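Side-chain contacts in putative glycosyl hydrolase (Bacteroides thetaiotaomicron VPI-5482, PDB 3K11), which is of unproven function but probably acts as a hydrolase on glycosidic substrates: residues A[353-358]-A[424-429]; A[19-24]-A[308-313]. All blocks are in the same frame, centred on the assembly; numbering follows the deposited sequence. Where two conformers were deposited one is given.

Both contacts lie on one side of the chain's centre, their own centres about 12 Å apart, and both reach the second subunit. Interaction 1 is buried: helix 347-362 meets the C-terminal hairpin through a direct hydrogen bond between side chains and a methyl-on-amide contact. Interaction 2 is a surface contact between the loop before helix 29-45 and a beta turn; there no direct hydrogen bond crosses, and a bound 1,2-ethanediol carries the polar link. Both segments of interaction 2 touch interaction 1: Tyr24 OH of residues 19-24 lies 3.2 Å from Val426 N, a probable hydrogen bond, and Gly311 CA of residues 308-313 lies 3.6 Å from Leu356 CG.

Interaction 1: A[353-358]-A[424-429]; sequences VAQLGW and SAVQYY
One polar bond and one methyl-on-amide contact join Gln355 to residues 424-429. The polar part is the hydrogen bond from Tyr428 OH to Gln355 OE1, 2.6 Å long. The hydroxyl lies in the carbonyl plane, with a C=O...donor angle of 155°, while the amide and ring planes stand 77° apart; OE1 lies near the ring plane, at its edge, with Tyr428 CE1 3.3 Å from Gln355 OE1. Gln355 reaches this position with CG anti to its backbone N (chi1 -175°) and a bend at chi2. These residues join helix 347-362 to the second strand of the two-stranded antiparallel hairpin 420-422/425-427 and the residue just beyond it, and Leu413 and Leu414 of helix 400-416 pack against the Tyr428 side chain. The apolar part is Val426, whose CG1 sits 3.9 Å from Gln355 CD and 4.0 Å from Gln355 NE2, over the amide face. With OE1 taken by Tyr428 and NE2 giving a hydrogen bond to Gly25 O, both ends of this buried amide are satisfied and its rotation is fixed. Leucine in place of Gln355 would probably leave the Tyr428 hydroxyl and Gly25 O without these partners in a buried setting.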
loop_
_atom_site.group_PDB
_atom_site.type_symbol
_atom_site.label_atom_id
_atom_site.label_comp_id
_atom_site.label_asym_id
_atom_site.label_seq_id
_atom_site.Cartn_x
_atom_site.Cartn_y
_atom_site.Cartn_z
ATOM N N VAL A 353 -18.808 -8.963 -0.558
ATOM C CA VAL A 353 -18.167 -7.890 0.193
ATOM C C VAL A 353 -19.007 -7.533 1.411
ATOM O O VAL A 353 -18.523 -7.481 2.528
ATOM C CB VAL A 353 -17.947 -6.652 -0.679
ATOM C CG1 VAL A 353 -17.251 -5.523 0.137
ATOM C CG2 VAL A 353 -17.075 -7.023 -1.916
ATOM N N ALA A 354 -20.290 -7.303 1.181
ATOM C CA ALA A 354 -21.217 -6.989 2.254
ATOM C C ALA A 354 -21.296 -8.159 3.238
ATOM O O ALA A 354 -21.301 -7.975 4.464
ATOM C CB ALA A 354 -22.600 -6.641 1.670
ATOM N N GLN A 355 -21.415 -9.376 2.713
ATOM C CA GLN A 355 -21.562 -10.546 3.556
ATOM C C GLN A 355 -20.346 -10.750 4.487
ATOM O O GLN A 355 -20.501 -11.021 5.679
ATOM C CB GLN A 355 -21.795 -11.772 2.672
ATOM C CG GLN A 355 -22.092 -13.069 3.463
ATOM C CD GLN A 355 -23.150 -13.938 2.843
ATOM O OE1 GLN A 355 -24.042 -13.458 2.145
ATOM N NE2 GLN A 355 -23.117 -15.217 3.168
ATOM N N LEU A 356 -19.151 -10.630 3.942
ATOM C CA LEU A 356 -17.913 -10.759 4.709
ATOM C C LEU A 356 -17.850 -9.641 5.727
ATOM O O LEU A 356 -17.444 -9.834 6.894
ATOM C CB LEU A 356 -16.697 -10.677 3.791
ATOM C CG LEU A 356 -15.348 -10.651 4.501
ATOM C CD1 LEU A 356 -15.126 -11.919 5.375
ATOM C CD2 LEU A 356 -14.181 -10.412 3.538
ATOM N N GLY A 357 -18.190 -8.431 5.297
ATOM C CA GLY A 357 -18.217 -7.315 6.248
ATOM C C GLY A 357 -19.156 -7.544 7.410
ATOM O O GLY A 357 -18.839 -7.147 8.542
ATOM N N TRP A 358 -20.324 -8.151 7.151
ATOM C CA TRP A 358 -21.250 -8.512 8.215
ATOM C C TRP A 358 -20.639 -9.559 9.165
ATOM O O TRP A 358 -20.749 -9.427 10.375
ATOM C CB TRP A 358 -22.648 -8.971 7.702
ATOM C CG TRP A 358 -23.507 -9.281 8.927
ATOM C CD1 TRP A 358 -23.713 -10.488 9.451
ATOM C CD2 TRP A 358 -24.019 -8.341 9.874
ATOM N NE1 TRP A 358 -24.419 -10.396 10.609
ATOM C CE2 TRP A 358 -24.588 -9.084 10.922
ATOM C CE3 TRP A 358 -24.036 -6.949 9.947
ATOM C CZ2 TRP A 358 -25.252 -8.494 11.995
ATOM C CZ3 TRP A 358 -24.659 -6.351 11.034
ATOM C CH2 TRP A 358 -25.233 -7.120 12.059
ATOM N N SER A 424 -15.779 -22.999 -2.169
ATOM C CA SER A 424 -15.321 -22.488 -0.890
ATOM C C SER A 424 -15.413 -20.980 -0.767
ATOM O O SER A 424 -14.910 -20.421 0.213
ATOM C CB SER A 424 -13.865 -22.931 -0.595
ATOM O OG SER A 424 -13.721 -24.339 -0.595
ATOM N N ALA A 425 -16.033 -20.323 -1.751
ATOM C CA ALA A 425 -16.221 -18.854 -1.755
ATOM C C ALA A 425 -17.719 -18.526 -1.723
ATOM O O ALA A 425 -18.513 -19.187 -2.374
ATOM C CB ALA A 425 -15.594 -18.234 -3.042
ATOM N N VAL A 426 -18.080 -17.455 -1.016
ATOM C CA VAL A 426 -19.441 -16.947 -1.049
ATOM C C VAL A 426 -19.723 -16.390 -2.435
ATOM O O VAL A 426 -18.952 -15.567 -2.938
ATOM C CB VAL A 426 -19.628 -15.843 -0.004
ATOM C CG1 VAL A 426 -20.979 -15.141 -0.185
ATOM C CG2 VAL A 426 -19.463 -16.402 1.431
ATOM N N GLN A 427 -20.788 -16.884 -3.091
ATOM C CA GLN A 427 -21.239 -16.343 -4.362
ATOM C C GLN A 427 -22.691 -15.957 -4.299
ATOM O O GLN A 427 -23.493 -16.650 -3.687
ATOM C CB GLN A 427 -20.992 -17.337 -5.496
ATOM C CG GLN A 427 -19.505 -17.527 -5.821
ATOM C CD GLN A 427 -18.889 -16.356 -6.599
ATOM O OE1 GLN A 427 -19.610 -15.564 -7.200
ATOM N NE2 GLN A 427 -17.546 -16.307 -6.677
ATOM N N TYR A 428 -23.028 -14.832 -4.929
ATOM C CA TYR A 428 -24.406 -14.348 -4.965
ATOM C C TYR A 428 -25.128 -14.791 -6.215
ATOM O O TYR A 428 -24.640 -14.558 -7.322
ATOM C CB TYR A 428 -24.460 -12.819 -4.783
ATOM C CG TYR A 428 -24.649 -12.444 -3.335
ATOM C CD1 TYR A 428 -23.722 -12.821 -2.366
ATOM C CD2 TYR A 428 -25.775 -11.761 -2.907
ATOM C CE1 TYR A 428 -23.927 -12.533 -1.021
ATOM C CE2 TYR A 428 -25.979 -11.459 -1.574
ATOM C CZ TYR A 428 -25.050 -11.871 -0.604
ATOM O OH TYR A 428 -25.235 -11.572 0.754
ATOM N N TYR A 429 -26.318 -15.364 -6.040
ATOM C CA TYR A 429 -27.142 -15.843 -7.157
ATOM C C TYR A 429 -28.511 -15.168 -7.062
ATOM O O TYR A 429 -29.060 -15.041 -6.001
ATOM C CB TYR A 429 -27.278 -17.383 -7.127
ATOM C CG TYR A 429 -25.926 -18.036 -7.301
ATOM C CD1 TYR A 429 -25.345 -18.143 -8.562
ATOM C CD2 TYR A 429 -25.205 -18.480 -6.217
ATOM C CE1 TYR A 429 -24.088 -18.673 -8.729
ATOM C CE2 TYR A 429 -23.942 -19.015 -6.381
ATOM C CZ TYR A 429 -23.377 -19.092 -7.631
ATOM O OH TYR A 429 -22.103 -19.611 -7.793
#

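Interaction 2: A[19-24]-A[308-313]; sequences AYQGTY and SGEGFW. With EDO (1,2-ethanediol), chain C; EDO (1,2-ethanediol), chain S.
Gln21 and Glu310 meet with their side chains at about a right angle, the amide and carboxylate planes 33° apart. Their nearest approach is aliphatic against polar, Gln21 CB to Glu310 OE1 at 3.7 Å, and no hydrogen bond joins them. With CG beside the backbone N (chi1 -59°) and a bend at chi2, Glu310 brings its carboxylate close to Gln21 and Gly22. The 1,2-ethanediol of chain C, probably from the crystallisation liquor, mediates the polar link: its O2 donates to Glu310 OE1 at 2.7 Å and accepts from Gly22 N at 2.9 Å with a nearly straight angle of 178°, whereas the bond from Gln21 N is weak. Its O1 donates to Thr23 O at 2.8 Å, so the diol bridges the backbone of residues 21-23 and the Glu310 carboxylate. The second carboxylate oxygen, Glu310 OE2, is hydrogen-bonded to Tyr389 OH of the second subunit, whose side chain packs on Gln21. Within residues 19-24, Tyr24 CB sits 3.5 Å above the Tyr20 ring, over its centre. Glu310 is carried by a type I beta turn from Ser308 to Gly311, in which Ser308 OG accepts from Glu310 N at 3.0 Å, the signature of an ST turn.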
loop_
_atom_site.group_PDB
_atom_site.type_symbol
_atom_site.label_atom_id
_atom_site.label_comp_id
_atom_site.label_asym_id
_atom_site.label_seq_id
_atom_site.Cartn_x
_atom_site.Cartn_y
_atom_site.Cartn_z
ATOM N N ALA A 19 -8.202 -21.623 7.755
ATOM C CA ALA A 19 -8.112 -21.298 9.159
ATOM C C ALA A 19 -8.491 -19.840 9.391
ATOM O O ALA A 19 -7.686 -19.040 9.858
ATOM C CB ALA A 19 -6.678 -21.587 9.656
ATOM N N TYR A 20 -9.739 -19.478 9.087
ATOM C CA TYR A 20 -10.193 -18.079 9.298
ATOM C C TYR A 20 -10.093 -17.710 10.748
ATOM O O TYR A 20 -10.345 -18.530 11.589
ATOM C CB TYR A 20 -11.660 -17.898 8.848
ATOM C CG TYR A 20 -11.879 -18.178 7.368
ATOM C CD1 TYR A 20 -11.378 -17.300 6.392
ATOM C CD2 TYR A 20 -12.572 -19.312 6.930
ATOM C CE1 TYR A 20 -11.572 -17.538 5.020
ATOM C CE2 TYR A 20 -12.747 -19.571 5.559
ATOM C CZ TYR A 20 -12.251 -18.679 4.619
ATOM O OH TYR A 20 -12.373 -18.886 3.262
ATOM N N GLN A 21 -9.826 -16.442 11.025
ATOM C CA GLN A 21 -9.765 -15.929 12.374
ATOM C C GLN A 21 -11.170 -15.572 12.813
ATOM O O GLN A 21 -11.567 -15.874 13.932
ATOM C CB GLN A 21 -8.799 -14.737 12.376
ATOM C CG GLN A 21 -8.572 -14.044 13.680
ATOM C CD GLN A 21 -7.502 -12.941 13.550
ATOM O OE1 GLN A 21 -6.631 -13.002 12.658
ATOM N NE2 GLN A 21 -7.575 -11.928 14.431
ATOM N N GLY A 22 -11.950 -14.940 11.939
ATOM C CA GLY A 22 -13.357 -14.660 12.190
ATOM C C GLY A 22 -14.233 -15.683 11.472
ATOM O O GLY A 22 -13.742 -16.715 11.012
ATOM N N THR A 23 -15.529 -15.408 11.362
ATOM C CA THR A 23 -16.425 -16.331 10.664
ATOM C C THR A 23 -16.433 -15.994 9.165
ATOM O O THR A 23 -16.113 -14.872 8.773
ATOM C CB THR A 23 -17.852 -16.275 11.228
ATOM O OG1 THR A 23 -18.311 -14.927 11.217
ATOM C CG2 THR A 23 -17.896 -16.817 12.667
ATOM N N TYR A 24 -16.747 -16.991 8.340
ATOM C CA TYR A 24 -16.781 -16.846 6.888
ATOM C C TYR A 24 -17.879 -17.764 6.359
ATOM O O TYR A 24 -18.196 -18.759 6.963
ATOM C CB TYR A 24 -15.435 -17.268 6.250
ATOM C CG TYR A 24 -15.415 -17.033 4.748
ATOM C CD1 TYR A 24 -15.077 -15.782 4.221
ATOM C CD2 TYR A 24 -15.825 -18.022 3.861
ATOM C CE1 TYR A 24 -15.149 -15.559 2.861
ATOM C CE2 TYR A 24 -15.860 -17.799 2.481
ATOM C CZ TYR A 24 -15.552 -16.558 1.999
ATOM O OH TYR A 24 -15.605 -16.313 0.663
ATOM N N SER A 308 -10.115 -5.182 4.089
ATOM C CA SER A 308 -9.064 -6.068 4.574
ATOM C C SER A 308 -9.460 -7.514 4.448
ATOM O O SER A 308 -10.641 -7.858 4.269
ATOM C CB SER A 308 -8.752 -5.803 6.077
ATOM O OG SER A 308 -9.769 -6.410 6.903
ATOM N N GLY A 309 -8.468 -8.384 4.586
ATOM C CA GLY A 309 -8.676 -9.808 4.653
ATOM C C GLY A 309 -9.513 -10.309 5.808
ATOM O O GLY A 309 -9.907 -11.457 5.819
ATOM N N GLU A 310 -9.768 -9.445 6.797
ATOM C CA GLU A 310 -10.597 -9.759 7.936
ATOM C C GLU A 310 -12.019 -9.255 7.737
ATOM O O GLU A 310 -12.884 -9.486 8.592
ATOM C CB GLU A 310 -10.034 -9.148 9.234
ATOM C CG GLU A 310 -8.622 -9.639 9.554
ATOM C CD GLU A 310 -8.533 -11.152 9.545
ATOM O OE1 GLU A 310 -9.408 -11.827 10.150
ATOM O OE2 GLU A 310 -7.593 -11.685 8.920
ATOM N N GLY A 311 -12.264 -8.567 6.619
ATOM C CA GLY A 311 -13.612 -8.068 6.312
ATOM C C GLY A 311 -13.843 -6.643 6.792
ATOM O O GLY A 311 -14.688 -5.949 6.280
ATOM N N PHE A 312 -13.090 -6.223 7.790
ATOM C CA PHE A 312 -13.126 -4.850 8.271
ATOM C C PHE A 312 -12.376 -3.947 7.294
ATOM O O PHE A 312 -11.518 -4.401 6.516
ATOM C CB PHE A 312 -12.396 -4.742 9.610
ATOM C CG PHE A 312 -13.044 -5.480 10.735
ATOM C CD1 PHE A 312 -14.085 -4.898 11.455
ATOM C CD2 PHE A 312 -12.608 -6.756 11.094
ATOM C CE1 PHE A 312 -14.681 -5.586 12.510
ATOM C CE2 PHE A 312 -13.177 -7.433 12.158
ATOM C CZ PHE A 312 -14.253 -6.869 12.833
ATOM N N TRP A 313 -12.639 -2.656 7.421
ATOM C CA TRP A 313 -11.831 -1.629 6.806
ATOM C C TRP A 313 -10.946 -0.940 7.858
ATOM O O TRP A 313 -11.199 -0.996 9.068
ATOM C CB TRP A 313 -12.717 -0.628 6.076
ATOM C CG TRP A 313 -13.282 -1.104 4.786
ATOM C CD1 TRP A 313 -12.789 -0.807 3.531
ATOM C CD2 TRP A 313 -14.419 -1.946 4.573
ATOM N NE1 TRP A 313 -13.561 -1.408 2.564
ATOM C CE2 TRP A 313 -14.562 -2.106 3.173
ATOM C CE3 TRP A 313 -15.333 -2.594 5.414
ATOM C CZ2 TRP A 313 -15.577 -2.858 2.610
ATOM C CZ3 TRP A 313 -16.391 -3.312 4.837
ATOM C CH2 TRP A 313 -16.491 -3.443 3.453
HETATM C C1 EDO C . -12.981 -14.143 8.181
HETATM O O1 EDO C . -13.748 -13.534 9.231
HETATM C C2 EDO C . -11.575 -13.617 8.226
HETATM O O2 EDO C . -10.849 -14.039 9.416
HETATM C C1 EDO S . -16.561 -21.648 5.164
HETATM O O1 EDO S . -15.376 -22.236 4.553
HETATM C C2 EDO S . -16.727 -22.003 6.643
HETATM O O2 EDO S . -15.843 -21.255 7.510
#